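Local structure of histidinol-phosphate aminotransferase (Clostridium acetobutylicum, 3FTB) at residues R276-K290 against P295-I307. The protein probably acts as a pyridoxal 5'-phosphate-dependent aminotransferase in the histidinol-phosphate step of histidine biosynthesis. Numbering follows the deposited sequence.
Sequences RKRFIEELNKIGFIK and PHANFVLCRLENI
Helix 276-285 lies over strand 299-304, their axes approaching to 10.0 Å at the closest and the two chain directions only 20° apart, after which the chain turns back and Lys-290 N donates a hydrogen bond to Arg-303 O (2.9 Å). Leu-283 and Val-300 meet end-on, CD1 against CG1, and the same CD1 of Leu-283 comes 3.4 Å from Cys-302 SG. Val-300 forks between its neighbours: CG1 meets the rim of the Phe-279 ring near its plane, whereas CG2, placed anti to the backbone N, packs against Ile-280 CD1. Ile-280 CD1 also meets Pro-295 CG, 3.9 Å away. At the start of the helical segment the Arg-276 side chain, bent at chi3 (45°), brings NH1 to Ala-297 O at 2.9 Å; the acceptor lies in the guanidinium plane, but the donor stands above the carbonyl plane. At the other end, the Phe-288 ring runs alongside Leu-304; Leu-304 CD2 lies at the ring edge, 3.8 Å from Phe-288 CD1, and Ile-307 CG2 packs on Phe-288 CB. The Lys-290 chain, bent at chi3, lays CE against Glu-305 CG and bonds through NZ to a water that is weakly held by Leu-304 O. Phe-339 of the adjoining strand 336-340 touches both Leu-283 and Val-300 and continues the apolar layer. Helix packed on the antiparallel hairpin 289-293/299-304 is the alpha/beta arrangement of the small C-terminal domain in fold-type I aminotransferases.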
loop_
_atom_site.group_PDB
_atom_site.type_symbol
_atom_site.label_atom_id
_atom_site.label_comp_id
_atom_site.label_asym_id
_atom_site.label_seq_id
_atom_site.Cartn_x
_atom_site.Cartn_y
_atom_site.Cartn_z
ATOM N N ARG A 276 16.090 -29.328 1.466
ATOM C CA ARG A 276 15.161 -29.587 2.562
ATOM C C ARG A 276 15.367 -30.996 3.089
ATOM O O ARG A 276 15.370 -31.218 4.294
ATOM C CB ARG A 276 13.698 -29.391 2.150
ATOM C CG ARG A 276 12.702 -29.635 3.293
ATOM C CD ARG A 276 11.255 -29.378 2.879
ATOM N NE ARG A 276 10.945 -29.969 1.579
ATOM C CZ ARG A 276 10.379 -29.310 0.570
ATOM N NH1 ARG A 276 10.027 -28.038 0.721
ATOM N NH2 ARG A 276 10.157 -29.921 -0.589
ATOM N N LYS A 277 15.545 -31.943 2.173
ATOM C CA LYS A 277 15.710 -33.348 2.533
ATOM C C LYS A 277 16.984 -33.585 3.340
ATOM O O LYS A 277 16.976 -34.341 4.310
ATOM C CB LYS A 277 15.701 -34.234 1.279
ATOM C CG LYS A 277 15.582 -35.722 1.564
ATOM C CD LYS A 277 15.516 -36.525 0.275
ATOM C CE LYS A 277 15.625 -38.020 0.554
ATOM N NZ LYS A 277 16.936 -38.385 1.164
ATOM N N ARG A 278 18.071 -32.932 2.937
ATOM C CA ARG A 278 19.349 -33.070 3.626
ATOM C C ARG A 278 19.314 -32.368 4.976
ATOM O O ARG A 278 19.651 -32.950 6.005
ATOM C CB ARG A 278 20.484 -32.483 2.779
ATOM C CG ARG A 278 21.880 -32.805 3.299
ATOM C CD ARG A 278 22.940 -31.944 2.627
ATOM N NE ARG A 278 22.862 -30.553 3.065
ATOM C CZ ARG A 278 23.756 -29.963 3.855
ATOM N NH1 ARG A 278 24.804 -30.644 4.293
ATOM N NH2 ARG A 278 23.606 -28.689 4.203
ATOM N N PHE A 279 18.914 -31.103 4.955
ATOM C CA PHE A 279 18.828 -30.294 6.163
ATOM C C PHE A 279 18.178 -31.086 7.308
ATOM O O PHE A 279 18.685 -31.115 8.436
ATOM C CB PHE A 279 18.046 -28.998 5.870
ATOM C CG PHE A 279 18.183 -27.953 6.940
ATOM C CD1 PHE A 279 19.424 -27.410 7.246
ATOM C CD2 PHE A 279 17.078 -27.521 7.651
ATOM C CE1 PHE A 279 19.552 -26.458 8.224
ATOM C CE2 PHE A 279 17.207 -26.569 8.639
ATOM C CZ PHE A 279 18.450 -26.038 8.924
ATOM N N ILE A 280 17.067 -31.748 7.004
ATOM C CA ILE A 280 16.313 -32.482 8.011
ATOM C C ILE A 280 17.057 -33.727 8.512
ATOM O O ILE A 280 16.855 -34.161 9.651
ATOM C CB ILE A 280 14.919 -32.886 7.487
ATOM C CG1 ILE A 280 13.898 -31.756 7.700
ATOM C CG2 ILE A 280 14.433 -34.151 8.183
ATOM C CD1 ILE A 280 14.332 -30.382 7.199
ATOM N N GLU A 281 17.914 -34.306 7.672
ATOM C CA GLU A 281 18.684 -35.481 8.094
ATOM C C GLU A 281 19.809 -35.039 9.006
ATOM O O GLU A 281 20.085 -35.677 10.023
ATOM C CB GLU A 281 19.222 -36.268 6.895
ATOM C CG GLU A 281 18.154 -37.134 6.219
ATOM C CD GLU A 281 18.524 -37.545 4.807
ATOM O OE1 GLU A 281 19.356 -36.841 4.192
ATOM O OE2 GLU A 281 17.981 -38.563 4.310
ATOM N N GLU A 282 20.445 -33.929 8.648
ATOM C CA GLU A 282 21.451 -33.328 9.509
ATOM C C GLU A 282 20.878 -32.882 10.866
ATOM O O GLU A 282 21.521 -33.077 11.904
ATOM C CB GLU A 282 22.117 -32.161 8.788
ATOM C CG GLU A 282 22.745 -32.570 7.478
ATOM C CD GLU A 282 23.668 -33.750 7.650
ATOM O OE1 GLU A 282 23.392 -34.810 7.048
ATOM O OE2 GLU A 282 24.654 -33.624 8.407
ATOM N N LEU A 283 19.682 -32.288 10.866
ATOM C CA LEU A 283 19.054 -31.847 12.115
ATOM C C LEU A 283 18.725 -33.053 12.979
ATOM O O LEU A 283 18.750 -32.979 14.209
ATOM C CB LEU A 283 17.770 -31.036 11.866
ATOM C CG LEU A 283 17.806 -29.529 11.580
ATOM C CD1 LEU A 283 16.385 -29.030 11.467
ATOM C CD2 LEU A 283 18.553 -28.733 12.654
ATOM N N ASN A 284 18.415 -34.169 12.328
ATOM C CA ASN A 284 17.976 -35.361 13.052
ATOM C C ASN A 284 19.118 -35.992 13.845
ATOM O O ASN A 284 18.889 -36.729 14.800
ATOM C CB ASN A 284 17.325 -36.378 12.103
ATOM C CG ASN A 284 15.815 -36.196 11.983
ATOM O OD1 ASN A 284 15.274 -36.183 10.882
ATOM N ND2 ASN A 284 15.130 -36.066 13.119
ATOM N N LYS A 285 20.348 -35.675 13.443
ATOM C CA LYS A 285 21.547 -36.172 14.098
ATOM C C LYS A 285 21.896 -35.359 15.347
ATOM O O LYS A 285 22.571 -35.863 16.254
ATOM C CB LYS A 285 22.729 -36.161 13.120
ATOM C CG LYS A 285 22.548 -37.044 11.882
ATOM C CD LYS A 285 23.577 -36.698 10.804
ATOM C CE LYS A 285 23.697 -37.793 9.754
ATOM N NZ LYS A 285 22.388 -38.097 9.106
ATOM N N ILE A 286 21.440 -34.107 15.392
ATOM C CA ILE A 286 21.785 -33.205 16.497
ATOM C C ILE A 286 21.117 -33.647 17.796
ATOM O O ILE A 286 19.920 -33.946 17.815
ATOM C CB ILE A 286 21.466 -31.728 16.145
ATOM C CG1 ILE A 286 21.958 -31.429 14.729
ATOM C CG2 ILE A 286 22.081 -30.769 17.163
ATOM C CD1 ILE A 286 22.409 -30.035 14.526
ATOM N N GLY A 287 21.903 -33.703 18.872
ATOM C CA GLY A 287 21.480 -34.330 20.111
ATOM C C GLY A 287 20.331 -33.682 20.861
ATOM O O GLY A 287 19.472 -34.379 21.423
ATOM N N PHE A 288 20.306 -32.352 20.892
ATOM C CA PHE A 288 19.224 -31.665 21.587
ATOM C C PHE A 288 18.003 -31.559 20.690
ATOM O O PHE A 288 16.908 -31.241 21.158
ATOM C CB PHE A 288 19.651 -30.291 22.106
ATOM C CG PHE A 288 20.239 -29.404 21.061
ATOM C CD1 PHE A 288 19.427 -28.674 20.233
ATOM C CD2 PHE A 288 21.610 -29.290 20.923
ATOM C CE1 PHE A 288 19.965 -27.850 19.278
ATOM C CE2 PHE A 288 22.156 -28.470 19.969
ATOM C CZ PHE A 288 21.335 -27.747 19.145
ATOM N N ILE A 289 18.198 -31.843 19.402
ATOM C CA ILE A 289 17.077 -31.957 18.480
ATOM C C ILE A 289 16.351 -33.264 18.741
ATOM O O ILE A 289 16.740 -34.311 18.232
ATOM C CB ILE A 289 17.507 -31.905 17.015
ATOM C CG1 ILE A 289 18.305 -30.632 16.729
ATOM C CG2 ILE A 289 16.274 -31.965 16.111
ATOM C CD1 ILE A 289 17.444 -29.457 16.369
ATOM N N LYS A 290 15.299 -33.173 19.551
ATOM C CA LYS A 290 14.518 -34.316 20.007
ATOM C C LYS A 290 13.585 -34.815 18.913
ATOM O O LYS A 290 13.417 -36.024 18.723
ATOM C CB LYS A 290 13.729 -33.935 21.270
ATOM C CG LYS A 290 12.444 -34.719 21.471
ATOM C CD LYS A 290 11.708 -34.272 22.740
ATOM C CE LYS A 290 12.335 -34.874 23.990
ATOM N NZ LYS A 290 11.659 -34.454 25.258
ATOM N N PRO A 295 8.534 -30.758 7.099
ATOM C CA PRO A 295 8.158 -29.503 6.445
ATOM C C PRO A 295 7.749 -29.726 5.004
ATOM O O PRO A 295 8.092 -30.750 4.413
ATOM C CB PRO A 295 9.470 -28.702 6.446
ATOM C CG PRO A 295 10.558 -29.655 6.909
ATOM C CD PRO A 295 9.975 -31.023 6.956
ATOM N N HIS A 296 7.037 -28.766 4.432
ATOM C CA HIS A 296 6.704 -28.841 3.019
ATOM C C HIS A 296 6.990 -27.541 2.304
ATOM O O HIS A 296 6.648 -27.380 1.138
ATOM C CB HIS A 296 5.267 -29.325 2.824
ATOM C CG HIS A 296 5.108 -30.783 3.110
ATOM N ND1 HIS A 296 4.942 -31.275 4.389
ATOM C CD2 HIS A 296 5.140 -31.860 2.291
ATOM C CE1 HIS A 296 4.860 -32.594 4.342
ATOM N NE2 HIS A 296 4.974 -32.974 3.082
ATOM N N ALA A 297 7.629 -26.619 3.023
ATOM C CA ALA A 297 8.092 -25.357 2.456
ATOM C C ALA A 297 9.559 -25.139 2.812
ATOM O O ALA A 297 10.328 -26.096 2.906
ATOM C CB ALA A 297 7.231 -24.189 2.958
ATOM N N ASN A 298 9.947 -23.888 3.041
ATOM C CA ASN A 298 11.348 -23.577 3.356
ATOM C C ASN A 298 11.638 -23.278 4.841
ATOM O O ASN A 298 12.422 -22.376 5.170
ATOM C CB ASN A 298 11.864 -22.447 2.456
ATOM C CG ASN A 298 11.131 -21.144 2.693
ATOM O OD1 ASN A 298 9.939 -21.149 2.989
ATOM N ND2 ASN A 298 11.843 -20.022 2.590
ATOM N N PHE A 299 11.029 -24.066 5.729
ATOM C CA PHE A 299 11.302 -23.983 7.159
ATOM C C PHE A 299 10.945 -25.296 7.859
ATOM O O PHE A 299 10.186 -26.106 7.327
ATOM C CB PHE A 299 10.543 -22.816 7.790
ATOM C CG PHE A 299 9.077 -22.819 7.478
ATOM C CD1 PHE A 299 8.198 -23.585 8.224
ATOM C CD2 PHE A 299 8.577 -22.060 6.429
ATOM C CE1 PHE A 299 6.841 -23.598 7.933
ATOM C CE2 PHE A 299 7.236 -22.072 6.134
ATOM C CZ PHE A 299 6.362 -22.837 6.888
ATOM N N VAL A 300 11.494 -25.485 9.056
ATOM C CA VAL A 300 11.353 -26.735 9.802
ATOM C C VAL A 300 11.132 -26.467 11.305
ATOM O O VAL A 300 11.852 -25.662 11.903
ATOM C CB VAL A 300 12.616 -27.610 9.602
ATOM C CG1 VAL A 300 13.864 -26.870 10.099
ATOM C CG2 VAL A 300 12.463 -28.960 10.283
ATOM N N LEU A 301 10.138 -27.126 11.909
ATOM C CA LEU A 301 9.870 -26.983 13.353
ATOM C C LEU A 301 10.500 -28.102 14.197
ATOM O O LEU A 301 10.146 -29.282 14.064
ATOM C CB LEU A 301 8.359 -26.936 13.638
ATOM C CG LEU A 301 7.937 -26.849 15.111
ATOM C CD1 LEU A 301 8.055 -25.418 15.610
ATOM C CD2 LEU A 301 6.521 -27.382 15.322
ATOM N N CYS A 302 11.409 -27.719 15.086
ATOM C CA CYS A 302 12.118 -28.679 15.922
ATOM C C CYS A 302 11.684 -28.629 17.396
ATOM O O CYS A 302 11.510 -27.558 17.977
ATOM C CB CYS A 302 13.636 -28.489 15.770
ATOM S SG CYS A 302 14.229 -28.646 14.053
ATOM N N ARG A 303 11.466 -29.803 17.971
ATOM C CA ARG A 303 11.275 -29.954 19.414
ATOM C C ARG A 303 12.642 -30.209 20.044
ATOM O O ARG A 303 13.439 -30.969 19.504
ATOM C CB ARG A 303 10.352 -31.133 19.689
ATOM C CG ARG A 303 9.947 -31.290 21.127
ATOM C CD ARG A 303 8.792 -30.386 21.474
ATOM N NE ARG A 303 8.475 -30.448 22.898
ATOM C CZ ARG A 303 7.537 -31.228 23.428
ATOM N NH1 ARG A 303 7.322 -31.211 24.737
ATOM N NH2 ARG A 303 6.807 -32.016 22.651
ATOM N N LEU A 304 12.916 -29.575 21.179
ATOM C CA LEU A 304 14.242 -29.636 21.805
ATOM C C LEU A 304 14.234 -30.400 23.127
ATOM O O LEU A 304 13.178 -30.841 23.593
ATOM C CB LEU A 304 14.802 -28.227 22.027
ATOM C CG LEU A 304 15.009 -27.325 20.810
ATOM C CD1 LEU A 304 15.813 -26.092 21.214
ATOM C CD2 LEU A 304 15.698 -28.076 19.686
ATOM N N GLU A 305 15.417 -30.542 23.726
ATOM C CA GLU A 305 15.604 -31.375 24.916
ATOM C C GLU A 305 16.882 -31.015 25.681
ATOM O O GLU A 305 17.976 -31.011 25.109
ATOM C CB GLU A 305 15.645 -32.849 24.519
ATOM C CG GLU A 305 15.605 -33.803 25.692
ATOM C CD GLU A 305 15.971 -35.210 25.282
ATOM O OE1 GLU A 305 16.747 -35.351 24.312
ATOM O OE2 GLU A 305 15.489 -36.169 25.923
ATOM N N ASN A 306 16.741 -30.725 26.973
ATOM C CA ASN A 306 17.882 -30.328 27.798
ATOM C C ASN A 306 18.426 -28.959 27.428
ATOM O O ASN A 306 19.617 -28.685 27.607
ATOM C CB ASN A 306 19.009 -31.357 27.706
ATOM C CG ASN A 306 18.659 -32.653 28.386
ATOM O OD1 ASN A 306 19.156 -33.716 28.012
ATOM N ND2 ASN A 306 17.793 -32.579 29.392
ATOM N N ILE A 307 17.540 -28.110 26.912
ATOM C CA ILE A 307 17.896 -26.770 26.472
ATOM C C ILE A 307 16.638 -26.056 25.991
ATOM O O ILE A 307 15.788 -26.652 25.323
ATOM C CB ILE A 307 18.965 -26.794 25.346
ATOM C CG1 ILE A 307 19.390 -25.373 24.965
ATOM C CG2 ILE A 307 18.462 -27.567 24.134
ATOM C CD1 ILE A 307 20.682 -25.332 24.185
HETATM O O HOH W 1 10.204 -31.897 24.658
#